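Local coordinates for ribosome-inactivating protein 3 (Zea mays, PDB 2PQG) that is a maize member of the ribosome-inactivating protein family, also called B-32, with a mixed beta sheet packed among helices, at residues V217-W220 with D221-S224; P239-K243 with L244-D248. All coordinates share one frame; numbering follows the deposited sequence.

Interaction 1 starts helix 220-232 and interaction 2 finishes helix 239-242, the next helix along the chain; their centres are 11 Å apart. The first lies closer to the middle of the protein, with Trp220, Ile223 and Ser224 buried, while in 239-248 burial is confined to Met241 and Ile246 and much of the rest faces solvent. Both rest on backbone carbonyls at a helix end, yet 217-224 adds a hydroxyl, an indole and a guanidinium, where 239-248 adds apolar packing of Met241, Leu244 and Ile246 and a surface salt bridge. They also touch: Arg222 NE forms a salt bridge with Asp240 OD1 at 3.5 Å, and Met241 CE packs 3.4 Å from Ile223 CA.

Interaction 1: residues V217-W220 with D221-S224; sequences VQKW and DRIS
The N-terminal first turn of helix 220-232 is built here, with Lys219 at the N-cap and a type I beta turn, Val217 to Trp220, leading into it. Lys219 O accepts Ile223 N at 2.9 Å, and Arg222 N more weakly. One residue on, Trp220 O receives the Ser224 hydroxyl, OG lying 2.8 Å away and tilted 31° from the carbonyl plane, as well as a weak bond from Ser224 N. That hydroxyl also lies 3.9 Å above one face of the Trp220 indole, off toward its rim, and is bonded to Lys260 N, while the indole NE1 bonds to Leu258 O. CG anti to the backbone N (chi1 -176°) sets the buried ring beside Ser224, and Arg189 makes a cation-pi contact with it. On the outer side Lys219 and Arg222 run side by side, pointing the same way. The Arg222 guanidinium is bonded through NH2 to Asp240 O, and Lys219 CD lies 3.5 Å above one of its faces, toward the rim. Obliquely to the indole, Asp221 OD2 lies 3.3 Å from Trp220 CE3, with carboxylate and ring planes 56° apart.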
loop_
_atom_site.group_PDB
_atom_site.type_symbol
_atom_site.label_atom_id
_atom_site.label_comp_id
_atom_site.label_asym_id
_atom_site.label_seq_id
_atom_site.Cartn_x
_atom_site.Cartn_y
_atom_site.Cartn_z
ATOM N N VAL A 217 5.140 -4.907 9.485
ATOM C CA VAL A 217 4.419 -4.657 8.248
ATOM C C VAL A 217 5.042 -5.453 7.108
ATOM O O VAL A 217 4.332 -6.029 6.273
ATOM C CB VAL A 217 4.448 -3.152 7.878
ATOM C CG1 VAL A 217 4.017 -2.956 6.433
ATOM C CG2 VAL A 217 3.527 -2.382 8.793
ATOM N N GLN A 218 6.369 -5.481 7.080
ATOM C CA GLN A 218 7.089 -6.188 6.039
ATOM C C GLN A 218 7.033 -7.692 6.205
ATOM O O GLN A 218 7.498 -8.420 5.335
ATOM C CB GLN A 218 8.546 -5.735 5.999
ATOM C CG GLN A 218 8.736 -4.328 5.459
ATOM C CD GLN A 218 10.188 -4.008 5.183
ATOM O OE1 GLN A 218 10.910 -3.530 6.056
ATOM N NE2 GLN A 218 10.627 -4.290 3.965
ATOM N N LYS A 219 6.468 -8.164 7.313
ATOM C CA LYS A 219 6.374 -9.601 7.555
ATOM C C LYS A 219 4.929 -10.082 7.584
ATOM O O LYS A 219 4.610 -11.093 8.213
ATOM C CB LYS A 219 7.075 -9.969 8.870
ATOM C CG LYS A 219 8.592 -9.967 8.791
ATOM C CD LYS A 219 9.073 -10.998 7.796
ATOM C CE LYS A 219 10.591 -11.067 7.749
ATOM N NZ LYS A 219 11.220 -9.863 7.145
ATOM N N TRP A 220 4.060 -9.357 6.888
ATOM C CA TRP A 220 2.645 -9.694 6.826
ATOM C C TRP A 220 2.383 -11.163 6.538
ATOM O O TRP A 220 1.477 -11.757 7.124
ATOM C CB TRP A 220 1.956 -8.868 5.746
ATOM C CG TRP A 220 0.474 -9.083 5.688
ATOM C CD1 TRP A 220 -0.425 -8.808 6.677
ATOM C CD2 TRP A 220 -0.285 -9.605 4.584
ATOM N NE1 TRP A 220 -1.698 -9.110 6.255
ATOM C CE2 TRP A 220 -1.644 -9.584 4.979
ATOM C CE3 TRP A 220 0.046 -10.043 3.299
ATOM C CZ2 TRP A 220 -2.674 -10.040 4.132
ATOM C CZ3 TRP A 220 -0.988 -10.490 2.460
ATOM C CH2 TRP A 220 -2.331 -10.466 2.880
ATOM N N ASP A 221 3.161 -11.731 5.617
ATOM C CA ASP A 221 3.010 -13.133 5.227
ATOM C C ASP A 221 3.358 -14.039 6.364
ATOM O O ASP A 221 2.718 -15.065 6.590
ATOM C CB ASP A 221 3.940 -13.498 4.073
ATOM C CG ASP A 221 3.507 -12.898 2.764
ATOM O OD1 ASP A 221 4.083 -13.275 1.722
ATOM O OD2 ASP A 221 2.595 -12.045 2.776
ATOM N N ARG A 222 4.407 -13.654 7.066
ATOM C CA ARG A 222 4.871 -14.445 8.168
ATOM C C ARG A 222 3.916 -14.427 9.333
ATOM O O ARG A 222 3.642 -15.475 9.915
ATOM C CB ARG A 222 6.242 -13.982 8.608
ATOM C CG ARG A 222 6.915 -15.028 9.429
ATOM C CD ARG A 222 8.393 -14.903 9.314
ATOM N NE ARG A 222 8.938 -14.013 10.328
ATOM C CZ ARG A 222 10.142 -13.467 10.245
ATOM N NH1 ARG A 222 10.900 -13.729 9.184
ATOM N NH2 ARG A 222 10.592 -12.681 11.220
ATOM N N ILE A 223 3.402 -13.254 9.694
ATOM C CA ILE A 223 2.472 -13.248 10.807
ATOM C C ILE A 223 1.126 -13.834 10.379
ATOM O O ILE A 223 0.308 -14.204 11.217
ATOM C CB ILE A 223 2.342 -11.843 11.490
ATOM C CG1 ILE A 223 0.878 -11.524 11.757
ATOM C CG2 ILE A 223 3.079 -10.781 10.717
ATOM C CD1 ILE A 223 0.620 -11.218 13.201
ATOM N N SER A 224 0.911 -13.961 9.071
ATOM C CA SER A 224 -0.315 -14.575 8.582
ATOM C C SER A 224 -0.155 -16.080 8.772
ATOM O O SER A 224 -1.102 -16.759 9.157
ATOM C CB SER A 224 -0.544 -14.260 7.106
ATOM O OG SER A 224 -1.006 -12.935 6.955
#

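Interaction 2: residues P239-K243 with L244-D248; sequences PDMQK and LGIKD
A Schellman motif ends helix 239-242, with Met241 O drawing in the backbone of the residues that follow. This carbonyl is the centre of the tight part: it accepts Ile246 N at 2.8 Å and Leu244 N at 2.9 Å, the two donors coming from opposite faces of its plane. A type I turn from Gln242 to Gly245 closes beside it, Gly245 N bonding to Gln242 O at 3.2 Å. Gly245 reverses the chain with a positive phi of 85°, a backbone shape that glycine takes readily. Leu244 lays CD1 against the carbonyl of Asp240, 3.2 Å from its O. Apolar packing adds to this: Leu244 crosses Met241, whose methyl CE is 4.1 Å from Leu244 CD1, bends at chi2 (-53°) and chi3 (115°) turning the thioether round to put CE there. Further along, Met241 CB lies 4.4 Å from Ile246 CB. The other side is looser and faces solvent: Gln242 and Lys247 are exposed, and Lys243 extends away from the turn until NZ meets Asp240 OD2 in a salt bridge, a weak bond at 3.2 Å. Met241 packs on helix 220-232 against Ala226 and Trp230, Leu244 rests on Lys215 of helix 211-217, and Ile246 leans on Ala252 of helix 249-252, where Asp248 OD1 caps Glu251 N.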
loop_
_atom_site.group_PDB
_atom_site.type_symbol
_atom_site.label_atom_id
_atom_site.label_comp_id
_atom_site.label_asym_id
_atom_site.label_seq_id
_atom_site.Cartn_x
_atom_site.Cartn_y
_atom_site.Cartn_z
ATOM N N PRO A 239 9.466 -18.033 17.079
ATOM C CA PRO A 239 10.694 -17.246 16.941
ATOM C C PRO A 239 10.509 -16.055 16.023
ATOM O O PRO A 239 10.724 -14.912 16.425
ATOM C CB PRO A 239 11.698 -18.255 16.385
ATOM C CG PRO A 239 10.838 -19.182 15.582
ATOM C CD PRO A 239 9.579 -19.341 16.412
ATOM N N ASP A 240 10.110 -16.331 14.789
ATOM C CA ASP A 240 9.894 -15.283 13.800
ATOM C C ASP A 240 8.946 -14.208 14.326
ATOM O O ASP A 240 8.976 -13.068 13.862
ATOM C CB ASP A 240 9.322 -15.885 12.514
ATOM C CG ASP A 240 10.339 -16.700 11.748
ATOM O OD1 ASP A 240 9.951 -17.378 10.772
ATOM O OD2 ASP A 240 11.529 -16.656 12.117
ATOM N N MET A 241 8.113 -14.578 15.300
ATOM C CA MET A 241 7.150 -13.654 15.884
ATOM C C MET A 241 7.714 -12.848 17.047
ATOM O O MET A 241 7.501 -11.630 17.112
ATOM C CB MET A 241 5.901 -14.411 16.335
ATOM C CG MET A 241 4.951 -14.753 15.204
ATOM S SD MET A 241 4.482 -13.325 14.187
ATOM C CE MET A 241 5.227 -13.813 12.633
ATOM N N GLN A 242 8.397 -13.528 17.977
ATOM C CA GLN A 242 8.996 -12.854 19.127
ATOM C C GLN A 242 10.151 -12.017 18.612
ATOM O O GLN A 242 10.542 -11.018 19.221
ATOM C CB GLN A 242 9.435 -13.888 20.173
ATOM C CG GLN A 242 10.156 -15.073 19.605
ATOM C CD GLN A 242 10.269 -16.198 20.620
ATOM O OE1 GLN A 242 11.082 -17.112 20.463
ATOM N NE2 GLN A 242 9.441 -16.143 21.663
ATOM N N LYS A 243 10.716 -12.446 17.492
ATOM C CA LYS A 243 11.758 -11.695 16.804
ATOM C C LYS A 243 11.131 -10.285 16.538
ATOM O O LYS A 243 11.787 -9.252 16.641
ATOM C CB LYS A 243 12.008 -12.312 15.442
ATOM C CG LYS A 243 13.383 -12.073 14.865
ATOM C CD LYS A 243 13.627 -12.844 13.574
ATOM C CE LYS A 243 13.699 -14.353 13.819
ATOM N NZ LYS A 243 14.294 -15.073 12.658
ATOM N N LEU A 244 9.841 -10.250 16.199
ATOM C CA LEU A 244 9.152 -9.020 15.829
ATOM C C LEU A 244 8.441 -8.279 16.938
ATOM O O LEU A 244 7.797 -7.253 16.693
ATOM C CB LEU A 244 8.169 -9.348 14.701
ATOM C CG LEU A 244 8.751 -9.762 13.337
ATOM C CD1 LEU A 244 7.715 -10.497 12.505
ATOM C CD2 LEU A 244 9.247 -8.515 12.610
ATOM N N GLY A 245 8.569 -8.801 18.148
ATOM C CA GLY A 245 7.902 -8.194 19.279
ATOM C C GLY A 245 6.469 -8.718 19.382
ATOM O O GLY A 245 5.590 -8.007 19.876
ATOM N N ILE A 246 6.208 -9.943 18.894
ATOM C CA ILE A 246 4.872 -10.555 18.961
ATOM C C ILE A 246 5.069 -11.941 19.547
ATOM O O ILE A 246 5.869 -12.757 19.046
ATOM C CB ILE A 246 4.193 -10.560 17.605
ATOM C CG1 ILE A 246 4.446 -9.207 16.927
ATOM C CG2 ILE A 246 2.697 -10.755 17.827
ATOM C CD1 ILE A 246 3.917 -9.158 15.514
ATOM N N LYS A 247 4.334 -12.227 20.616
ATOM C CA LYS A 247 4.489 -13.487 21.336
ATOM C C LYS A 247 3.337 -14.445 21.042
ATOM O O LYS A 247 3.554 -15.623 20.757
ATOM C CB LYS A 247 4.592 -13.235 22.842
ATOM C CG LYS A 247 4.144 -11.847 23.271
ATOM C CD LYS A 247 4.169 -11.703 24.783
ATOM C CE LYS A 247 5.282 -10.769 25.230
ATOM N NZ LYS A 247 5.817 -11.144 26.569
ATOM N N ASP A 248 2.115 -13.930 21.115
ATOM C CA ASP A 248 0.927 -14.765 21.152
ATOM C C ASP A 248 -0.179 -14.172 20.286
ATOM O O ASP A 248 -0.156 -12.975 19.979
ATOM C CB ASP A 248 0.423 -15.026 22.581
ATOM C CG ASP A 248 0.280 -13.783 23.385
ATOM O OD1 ASP A 248 -0.124 -12.748 22.817
ATOM O OD2 ASP A 248 0.558 -13.832 24.596
#